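Local coordinates for F21M12.9 protein (Arabidopsis thaliana, PDB 3ADG) that binds double-stranded RNA through this first of its two dsRNA-binding domains and assists DICER-LIKE 1 in the accurate processing of primary microRNAs, at residues Ser7-Tyr12 with Val66-Leu71; Pro21-Val26 with Phe36-Ile41; Tyr47-Gly52 with Glu60-Glu65. All blocks are in the same frame, centred on the assembly; numbering follows the deposited sequence.

Interaction 1 of 3, residues Ser7-Tyr12 with Val66-Leu71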
loop_
_atom_site.group_PDB
_atom_site.type_symbol
_atom_site.label_atom_id
_atom_site.label_comp_id
_atom_site.label_asym_id
_atom_site.label_seq_id
_atom_site.Cartn_x
_atom_site.Cartn_y
_atom_site.Cartn_z
ATOM N N SER A 7 -6.214 5.161 4.855
ATOM C CA SER A 7 -7.440 5.226 5.659
ATOM C C SER A 7 -8.699 4.715 4.890
ATOM O O SER A 7 -9.545 4.016 5.476
ATOM C CB SER A 7 -7.640 6.611 6.291
ATOM O OG SER A 7 -7.700 7.615 5.305
ATOM N N ARG A 8 -8.799 5.006 3.582
ATOM C CA ARG A 8 -9.980 4.568 2.797
ATOM C C ARG A 8 -9.988 3.041 2.682
ATOM O O ARG A 8 -11.046 2.394 2.698
ATOM C CB ARG A 8 -9.977 5.186 1.396
ATOM C CG ARG A 8 -10.341 6.642 1.385
ATOM C CD ARG A 8 -10.421 7.098 -0.056
ATOM N NE ARG A 8 -10.602 8.537 -0.144
ATOM C CZ ARG A 8 -10.201 9.239 -1.199
ATOM N NH1 ARG A 8 -9.648 8.590 -2.233
ATOM N NH2 ARG A 8 -10.367 10.555 -1.227
ATOM N N LEU A 9 -8.799 2.457 2.594
ATOM C CA LEU A 9 -8.698 1.007 2.470
ATOM C C LEU A 9 -9.032 0.370 3.818
ATOM O O LEU A 9 -9.710 -0.654 3.875
ATOM C CB LEU A 9 -7.303 0.586 2.010
ATOM C CG LEU A 9 -7.151 -0.876 1.607
ATOM C CD1 LEU A 9 -7.995 -1.149 0.385
ATOM C CD2 LEU A 9 -5.663 -1.157 1.335
ATOM N N GLN A 10 -8.557 0.973 4.909
ATOM C CA GLN A 10 -8.903 0.476 6.248
ATOM C C GLN A 10 -10.424 0.485 6.477
ATOM O O GLN A 10 -11.001 -0.452 7.031
ATOM C CB GLN A 10 -8.180 1.301 7.326
ATOM C CG GLN A 10 -8.599 0.907 8.717
ATOM C CD GLN A 10 -8.453 -0.577 8.923
ATOM O OE1 GLN A 10 -9.438 -1.298 9.055
ATOM N NE2 GLN A 10 -7.219 -1.050 8.918
ATOM N N GLU A 11 -11.085 1.535 6.020
ATOM C CA GLU A 11 -12.526 1.631 6.195
ATOM C C GLU A 11 -13.221 0.502 5.408
ATOM O O GLU A 11 -14.191 -0.109 5.898
ATOM C CB GLU A 11 -13.010 2.981 5.707
ATOM C CG GLU A 11 -12.649 4.110 6.644
ATOM C CD GLU A 11 -13.119 5.451 6.122
ATOM O OE1 GLU A 11 -14.052 5.471 5.277
ATOM O OE2 GLU A 11 -12.543 6.479 6.563
ATOM N N TYR A 12 -12.734 0.276 4.188
ATOM C CA TYR A 12 -13.190 -0.833 3.348
ATOM C C TYR A 12 -13.045 -2.184 4.066
ATOM O O TYR A 12 -14.011 -2.982 4.132
ATOM C CB TYR A 12 -12.434 -0.857 2.015
ATOM C CG TYR A 12 -12.891 -2.011 1.124
ATOM C CD1 TYR A 12 -13.845 -1.809 0.121
ATOM C CD2 TYR A 12 -12.370 -3.307 1.301
ATOM C CE1 TYR A 12 -14.280 -2.878 -0.706
ATOM C CE2 TYR A 12 -12.787 -4.380 0.488
ATOM C CZ TYR A 12 -13.761 -4.150 -0.515
ATOM O OH TYR A 12 -14.188 -5.204 -1.320
ATOM N N VAL A 66 -3.701 1.458 -5.427
ATOM C CA VAL A 66 -3.823 0.325 -6.370
ATOM C C VAL A 66 -4.914 -0.628 -5.904
ATOM O O VAL A 66 -5.779 -1.016 -6.692
ATOM C CB VAL A 66 -2.481 -0.412 -6.551
ATOM C CG1 VAL A 66 -2.665 -1.728 -7.329
ATOM C CG2 VAL A 66 -1.458 0.557 -7.268
ATOM N N ALA A 67 -4.878 -0.976 -4.611
ATOM C CA ALA A 67 -5.896 -1.860 -3.992
ATOM C C ALA A 67 -7.318 -1.323 -4.215
ATOM O O ALA A 67 -8.196 -2.038 -4.747
ATOM C CB ALA A 67 -5.603 -2.023 -2.466
ATOM N N LEU A 68 -7.528 -0.057 -3.860
ATOM C CA LEU A 68 -8.844 0.581 -3.982
ATOM C C LEU A 68 -9.352 0.539 -5.439
ATOM O O LEU A 68 -10.507 0.195 -5.698
ATOM C CB LEU A 68 -8.841 2.012 -3.404
ATOM C CG LEU A 68 -8.635 2.208 -1.904
ATOM C CD1 LEU A 68 -8.217 3.654 -1.575
ATOM C CD2 LEU A 68 -9.917 1.748 -1.097
ATOM N N ARG A 69 -8.474 0.888 -6.386
ATOM C CA ARG A 69 -8.843 0.888 -7.801
ATOM C C ARG A 69 -9.293 -0.519 -8.255
ATOM O O ARG A 69 -10.295 -0.649 -8.952
ATOM C CB ARG A 69 -7.672 1.348 -8.662
ATOM C CG ARG A 69 -7.435 2.854 -8.561
ATOM C CD ARG A 69 -6.337 3.313 -9.514
ATOM N NE ARG A 69 -6.061 4.740 -9.358
ATOM C CZ ARG A 69 -6.771 5.724 -9.903
ATOM N NH1 ARG A 69 -7.838 5.475 -10.663
ATOM N NH2 ARG A 69 -6.412 6.970 -9.677
ATOM N N GLU A 70 -8.566 -1.541 -7.813
ATOM C CA GLU A 70 -8.833 -2.900 -8.250
ATOM C C GLU A 70 -10.123 -3.412 -7.587
ATOM O O GLU A 70 -10.953 -4.013 -8.245
ATOM C CB GLU A 70 -7.640 -3.791 -7.941
ATOM C CG GLU A 70 -7.690 -5.182 -8.588
ATOM C CD GLU A 70 -7.749 -5.144 -10.127
ATOM O OE1 GLU A 70 -7.114 -4.268 -10.748
ATOM O OE2 GLU A 70 -8.437 -6.012 -10.713
ATOM N N LEU A 71 -10.308 -3.113 -6.301
ATOM C CA LEU A 71 -11.525 -3.535 -5.599
ATOM C C LEU A 71 -12.811 -2.990 -6.268
ATOM O O LEU A 71 -13.886 -3.599 -6.145
ATOM C CB LEU A 71 -11.445 -3.155 -4.118
ATOM C CG LEU A 71 -10.450 -3.954 -3.263
ATOM C CD1 LEU A 71 -10.037 -3.159 -1.992
ATOM C CD2 LEU A 71 -11.065 -5.332 -2.887
#
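Leu9 of helix 5-15 reaches across to helix 56-71 and meets three residues there, Ala67, Leu68 and Leu71, through apolar contacts alone. Its CD1 does most of the touching. Leu9 CD1 lies 3.7 Å from Leu71 CD1 and 3.8 Å from Leu68 CD2, while the Ala67 methyl sits beside both branches of the fork. The Leu9 side chain stands at about a right angle to that of Leu71, so the two meet end methyl to end methyl, whereas Leu68 comes past at a slant and brings its CD2 over the Leu9 backbone, near CA. The other Leu68 branch, CD1, rests against the first carbon of Arg8, 3.8 Å from Arg8 CB; beyond that point the extended arginine chain leads its guanidinium away from the contact.

The aromatic part of the interface is a CH-pi contact. Leu71 CD1 lies over one face of the Tyr12 ring, 4.0 Å from the centroid and 15° off the normal, displaced toward the rim on the CE2 side. With CG anti to the backbone N (chi1 180°), the Tyr12 ring is carried across toward the other helix. The second Leu71 methyl, CD2, slides along to the phenol end and approaches Tyr12 OH at 3.5 Å. Tyr16 meets the Tyr12 ring with its own, the two planes inclined to each other.

The short helical segments cross at 47° with their axes 10.0 Å apart, and Leu9 and Leu68 have the nearest CA atoms. On the sheet side, Leu9 and Ala67 both touch Val40, and Leu71 touches Leu42. Two helices laid together on one face of a three-stranded antiparallel sheet form the alpha-beta-beta-beta-alpha fold of the double-stranded RNA-binding domain.

Interaction 2 of 3, residues Pro21-Val26 with Phe36-Ile41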
loop_
_atom_site.group_PDB
_atom_site.type_symbol
_atom_site.label_atom_id
_atom_site.label_comp_id
_atom_site.label_asym_id
_atom_site.label_seq_id
_atom_site.Cartn_x
_atom_site.Cartn_y
_atom_site.Cartn_z
ATOM N N PRO A 21 -5.643 -4.051 6.520
ATOM C CA PRO A 21 -4.611 -4.288 5.500
ATOM C C PRO A 21 -3.251 -4.232 6.153
ATOM O O PRO A 21 -3.015 -3.379 7.017
ATOM C CB PRO A 21 -4.754 -3.095 4.535
ATOM C CG PRO A 21 -6.154 -2.593 4.714
ATOM C CD PRO A 21 -6.546 -2.937 6.154
ATOM N N VAL A 22 -2.369 -5.148 5.766
ATOM C CA VAL A 22 -0.987 -5.096 6.197
ATOM C C VAL A 22 -0.069 -4.706 5.013
ATOM O O VAL A 22 -0.328 -5.059 3.881
ATOM C CB VAL A 22 -0.506 -6.422 6.831
ATOM C CG1 VAL A 22 -0.405 -7.562 5.820
ATOM C CG2 VAL A 22 0.834 -6.212 7.435
ATOM N N TYR A 23 1.023 -4.024 5.336
ATOM C CA TYR A 23 1.949 -3.506 4.360
ATOM C C TYR A 23 3.318 -4.167 4.491
ATOM O O TYR A 23 3.903 -4.208 5.585
ATOM C CB TYR A 23 2.063 -1.981 4.509
ATOM C CG TYR A 23 0.771 -1.291 4.205
ATOM C CD1 TYR A 23 -0.224 -1.198 5.175
ATOM C CD2 TYR A 23 0.519 -0.778 2.919
ATOM C CE1 TYR A 23 -1.452 -0.573 4.886
ATOM C CE2 TYR A 23 -0.692 -0.146 2.622
ATOM C CZ TYR A 23 -1.680 -0.078 3.606
ATOM O OH TYR A 23 -2.890 0.508 3.323
ATOM N N GLU A 24 3.821 -4.683 3.375
ATOM C CA GLU A 24 5.230 -5.045 3.274
ATOM C C GLU A 24 5.949 -3.843 2.641
ATOM O O GLU A 24 5.439 -3.243 1.684
ATOM C CB GLU A 24 5.408 -6.285 2.399
ATOM C CG GLU A 24 4.921 -7.596 2.984
ATOM C CD GLU A 24 4.864 -8.684 1.927
ATOM O OE1 GLU A 24 4.372 -9.769 2.233
ATOM O OE2 GLU A 24 5.310 -8.427 0.781
ATOM N N ILE A 25 7.081 -3.459 3.228
ATOM C CA ILE A 25 7.908 -2.352 2.746
ATOM C C ILE A 25 9.218 -2.940 2.193
ATOM O O ILE A 25 9.922 -3.660 2.902
ATOM C CB ILE A 25 8.237 -1.334 3.899
ATOM C CG1 ILE A 25 6.945 -0.774 4.549
ATOM C CG2 ILE A 25 9.158 -0.220 3.413
ATOM C CD1 ILE A 25 7.146 -0.115 5.916
ATOM N N VAL A 26 9.528 -2.640 0.936
ATOM C CA VAL A 26 10.799 -3.008 0.323
ATOM C C VAL A 26 11.683 -1.764 0.107
ATOM O O VAL A 26 11.242 -0.735 -0.429
ATOM C CB VAL A 26 10.609 -3.816 -1.009
ATOM C CG1 VAL A 26 11.948 -3.979 -1.769
ATOM C CG2 VAL A 26 10.025 -5.184 -0.698
ATOM N N PHE A 36 11.706 2.982 -2.349
ATOM C CA PHE A 36 10.731 2.215 -1.602
ATOM C C PHE A 36 9.609 1.782 -2.525
ATOM O O PHE A 36 9.168 2.539 -3.386
ATOM C CB PHE A 36 10.150 3.073 -0.453
ATOM C CG PHE A 36 11.152 3.426 0.624
ATOM C CD1 PHE A 36 12.039 4.495 0.470
ATOM C CD2 PHE A 36 11.208 2.689 1.809
ATOM C CE1 PHE A 36 12.953 4.833 1.481
ATOM C CE2 PHE A 36 12.130 3.014 2.816
ATOM C CZ PHE A 36 13.003 4.060 2.655
ATOM N N GLN A 37 9.119 0.578 -2.265
ATOM C CA GLN A 37 8.012 -0.039 -2.959
ATOM C C GLN A 37 7.259 -0.748 -1.856
ATOM O O GLN A 37 7.874 -1.213 -0.882
ATOM C CB GLN A 37 8.531 -1.048 -3.984
ATOM C CG GLN A 37 7.479 -1.479 -5.016
ATOM C CD GLN A 37 6.716 -2.773 -4.655
ATOM O OE1 GLN A 37 7.194 -3.623 -3.889
ATOM N NE2 GLN A 37 5.530 -2.932 -5.247
ATOM N N SER A 38 5.948 -0.843 -1.993
ATOM C CA SER A 38 5.172 -1.532 -0.962
ATOM C C SER A 38 4.149 -2.474 -1.595
ATOM O O SER A 38 3.646 -2.226 -2.690
ATOM C CB SER A 38 4.477 -0.523 -0.034
ATOM O OG SER A 38 3.644 -1.183 0.895
ATOM N N THR A 39 3.846 -3.544 -0.880
ATOM C CA THR A 39 2.767 -4.437 -1.223
ATOM C C THR A 39 1.831 -4.368 -0.051
ATOM O O THR A 39 2.287 -4.472 1.099
ATOM C CB THR A 39 3.241 -5.897 -1.417
ATOM O OG1 THR A 39 4.221 -5.948 -2.457
ATOM C CG2 THR A 39 2.040 -6.831 -1.789
ATOM N N VAL A 40 0.560 -4.120 -0.344
ATOM C CA VAL A 40 -0.512 -4.219 0.647
ATOM C C VAL A 40 -1.211 -5.552 0.460
ATOM O O VAL A 40 -1.502 -5.973 -0.686
ATOM C CB VAL A 40 -1.522 -3.002 0.661
ATOM C CG1 VAL A 40 -2.348 -2.920 -0.614
ATOM C CG2 VAL A 40 -2.457 -3.054 1.907
ATOM N N ILE A 41 -1.490 -6.201 1.588
ATOM C CA ILE A 41 -2.160 -7.476 1.599
ATOM C C ILE A 41 -3.504 -7.344 2.322
ATOM O O ILE A 41 -3.561 -6.962 3.504
ATOM C CB ILE A 41 -1.277 -8.576 2.223
ATOM C CG1 ILE A 41 0.083 -8.637 1.500
ATOM C CG2 ILE A 41 -1.980 -9.922 2.167
ATOM C CD1 ILE A 41 1.266 -7.925 2.248
#
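Val40 CG2 lies over one face of the Tyr23 ring, 3.7 Å from its centroid, in a CH-pi contact at the apolar centre of this antiparallel beta hairpin of the dsRNA-binding fold. Val40 CG2 is also pressed against Pro21 CB at 3.5 Å, tighter than usual for two carbons. Chi1 of 67° puts Val40 CG1 between the backbone N and the carbonyl carbon and leaves CG2, anti to N, to lie over the ring. The face bearing Tyr23, Ile25, Ser38 and Val40 is turned to the helices: Leu9 touches Pro21 and Tyr23, and Lys6 makes a cation-pi contact with the tyrosine ring. Ile25 CG2 meets the Phe36 ring at its edge.

On the face of Val22, Glu24, Thr39 and Ile41, Val22 lies alongside Ile41, whose CD1 lies against the flat side of the Glu24 carboxylate, 3.6 Å from Glu24 OE1; Glu24 OE2 turns to Arg46 in a salt bridge. Three hydrogen-bonded pairs, Val22-Ile41, Glu24-Thr39 and Val26-Gln37, alternate with Tyr23-Val40 and Ile25-Ser38, which are non-hydrogen-bonded. Ser38 OG donates to Glu24 O at 2.8 Å, so this carbonyl accepts two bonds, with Ser38 OG and Thr39 N arriving from opposite faces of its plane.

Interaction 3 of 3, residues Tyr47-Gly52 with Glu60-Glu65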
loop_
_atom_site.group_PDB
_atom_site.type_symbol
_atom_site.label_atom_id
_atom_site.label_comp_id
_atom_site.label_asym_id
_atom_site.label_seq_id
_atom_site.Cartn_x
_atom_site.Cartn_y
_atom_site.Cartn_z
ATOM N N TYR A 47 -1.466 -6.394 -3.480
ATOM C CA TYR A 47 -1.528 -5.284 -4.457
ATOM C C TYR A 47 -0.253 -4.514 -4.331
ATOM O O TYR A 47 0.124 -4.157 -3.220
ATOM C CB TYR A 47 -2.691 -4.352 -4.146
ATOM C CG TYR A 47 -4.041 -5.025 -4.000
ATOM C CD1 TYR A 47 -4.477 -5.482 -2.763
ATOM C CD2 TYR A 47 -4.884 -5.198 -5.110
ATOM C CE1 TYR A 47 -5.721 -6.088 -2.630
ATOM C CE2 TYR A 47 -6.143 -5.778 -4.979
ATOM C CZ TYR A 47 -6.543 -6.232 -3.735
ATOM O OH TYR A 47 -7.770 -6.803 -3.582
ATOM N N ASN A 48 0.380 -4.209 -5.461
ATOM C CA ASN A 48 1.691 -3.621 -5.438
ATOM C C ASN A 48 1.666 -2.137 -5.782
ATOM O O ASN A 48 0.988 -1.718 -6.707
ATOM C CB ASN A 48 2.610 -4.394 -6.372
ATOM C CG ASN A 48 2.955 -5.761 -5.805
ATOM O OD1 ASN A 48 2.321 -6.780 -6.125
ATOM N ND2 ASN A 48 3.908 -5.778 -4.912
ATOM N N SER A 49 2.379 -1.350 -4.990
ATOM C CA SER A 49 2.634 0.056 -5.339
ATOM C C SER A 49 3.513 0.206 -6.584
ATOM O O SER A 49 4.213 -0.734 -7.054
ATOM C CB SER A 49 3.343 0.752 -4.175
ATOM O OG SER A 49 4.721 0.378 -4.167
ATOM N N LEU A 50 3.518 1.442 -7.092
ATOM C CA LEU A 50 4.554 1.894 -8.005
ATOM C C LEU A 50 5.952 1.816 -7.344
ATOM O O LEU A 50 6.054 1.846 -6.110
ATOM C CB LEU A 50 4.259 3.326 -8.434
ATOM C CG LEU A 50 3.128 3.469 -9.464
ATOM C CD1 LEU A 50 3.029 4.921 -9.894
ATOM C CD2 LEU A 50 3.326 2.533 -10.665
ATOM N N PRO A 51 7.030 1.707 -8.154
ATOM C CA PRO A 51 8.358 1.690 -7.525
ATOM C C PRO A 51 8.863 3.106 -7.291
ATOM O O PRO A 51 8.249 4.117 -7.760
ATOM C CB PRO A 51 9.230 1.038 -8.618
ATOM C CG PRO A 51 8.646 1.586 -9.895
ATOM C CD PRO A 51 7.120 1.618 -9.626
ATOM N N GLY A 52 9.992 3.213 -6.597
ATOM C CA GLY A 52 10.774 4.447 -6.648
ATOM C C GLY A 52 10.340 5.570 -5.722
ATOM O O GLY A 52 10.681 6.725 -5.947
ATOM N N GLU A 60 3.370 2.993 0.656
ATOM C CA GLU A 60 2.191 2.360 1.236
ATOM C C GLU A 60 0.930 3.020 0.677
ATOM O O GLU A 60 -0.015 2.323 0.279
ATOM C CB GLU A 60 2.239 2.457 2.760
ATOM C CG GLU A 60 3.370 1.599 3.338
ATOM C CD GLU A 60 3.487 1.739 4.860
ATOM O OE1 GLU A 60 2.972 2.729 5.403
ATOM O OE2 GLU A 60 4.074 0.846 5.503
ATOM N N GLN A 61 0.934 4.355 0.613
ATOM C CA GLN A 61 -0.194 5.068 0.036
ATOM C C GLN A 61 -0.444 4.634 -1.414
ATOM O O GLN A 61 -1.593 4.519 -1.831
ATOM C CB GLN A 61 -0.015 6.562 0.123
ATOM C CG GLN A 61 -0.093 7.057 1.543
ATOM C CD GLN A 61 -1.515 7.096 2.122
ATOM O OE1 GLN A 61 -2.514 6.794 1.425
ATOM N NE2 GLN A 61 -1.607 7.474 3.420
ATOM N N SER A 62 0.629 4.434 -2.179
ATOM C CA SER A 62 0.517 4.019 -3.593
ATOM C C SER A 62 -0.105 2.593 -3.691
ATOM O O SER A 62 -0.991 2.358 -4.525
ATOM C CB SER A 62 1.889 4.095 -4.263
ATOM O OG SER A 62 1.872 3.524 -5.582
ATOM N N ALA A 63 0.354 1.695 -2.823
ATOM C CA ALA A 63 -0.174 0.322 -2.737
ATOM C C ALA A 63 -1.690 0.379 -2.430
ATOM O O ALA A 63 -2.473 -0.359 -3.067
ATOM C CB ALA A 63 0.560 -0.488 -1.651
ATOM N N ALA A 64 -2.075 1.229 -1.460
ATOM C CA ALA A 64 -3.492 1.360 -1.047
ATOM C C ALA A 64 -4.323 1.894 -2.215
ATOM O O ALA A 64 -5.407 1.381 -2.483
ATOM C CB ALA A 64 -3.619 2.259 0.181
ATOM N N GLU A 65 -3.763 2.851 -2.965
ATOM C CA GLU A 65 -4.438 3.383 -4.139
ATOM C C GLU A 65 -4.727 2.265 -5.156
ATOM O O GLU A 65 -5.841 2.157 -5.686
ATOM C CB GLU A 65 -3.588 4.449 -4.817
ATOM C CG GLU A 65 -4.303 4.963 -6.106
ATOM C CD GLU A 65 -3.530 6.001 -6.878
ATOM O OE1 GLU A 65 -4.074 6.461 -7.908
ATOM O OE2 GLU A 65 -2.441 6.390 -6.430
#
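Ser49 and Leu50, just past strand 45-48, make a buried, close-packed contact with Ser62 and Ala63 in the middle of helix 56-71, held by small side chains and one hydrogen bond from loop backbone to helix side chain. Ser49 and Ala63 approach so closely that their CA atoms are 3.8 Å apart. Ser49 CB fits against the helix backbone, 3.4 Å from Ala63 N, and Ser62 OG lies at the same distance from Ser49 CB. Ala63 CB takes up the neighbouring position beside the loop chain, 3.9 Å from Ser49 N. Tyr47 contributes its CB, set near Ala63 O, before its ring leads away toward the next turns of the helix.

Ser62 OG accepts the hydrogen bond from Leu50 N, 3.1 Å long with an angle of 154° at the hydrogen. The hydroxyl is anti to its own backbone N (chi1 172°), which swings it outward from the helix to the loop, where Leu50 CB also packs, 3.7 Å from Ser62 OG. In the alpha-beta-beta-beta-alpha fold of the dsRNA-binding domain the chain leaves the third strand here and returns as the C-terminal helix, so the bond joins the outgoing chain to the helix that packs on the sheet. Replacing Ser62 by an alanine would probably leave the Leu50 N-H without its acceptor and let the loop shift away from the helix at this point.

The Ser49 hydroxyl sits between its backbone N and carbonyl carbon (chi1 77°). From there Ser49 OG donates to Leu50 O at 2.8 Å, standing above the plane of that carbonyl, and it also accepts from Ser38 N of the adjoining strand.

How the interactions relate
From the N terminus, helix 5-15 comes first, and its partner in interaction 1 waits at the far end of the chain, so that contact closes a long loop enclosing the other two. Within it, interaction 2 closes the hairpin of strands 22-28 and 35-42, and interaction 3 then joins the end of strand 45-48 to helix 56-71; these two stand in series and do not cross. Backbone pairing of strand 35-42 with the chain at Tyr47 and Ser49 ties interaction 2 to interaction 3. Leu9 connects interaction 1 to the hairpin through Pro21, Tyr23 and Val40, while Tyr47 touches Ala67 with its ring and Leu71 with its hydroxyl, bringing both helices and the sheet together.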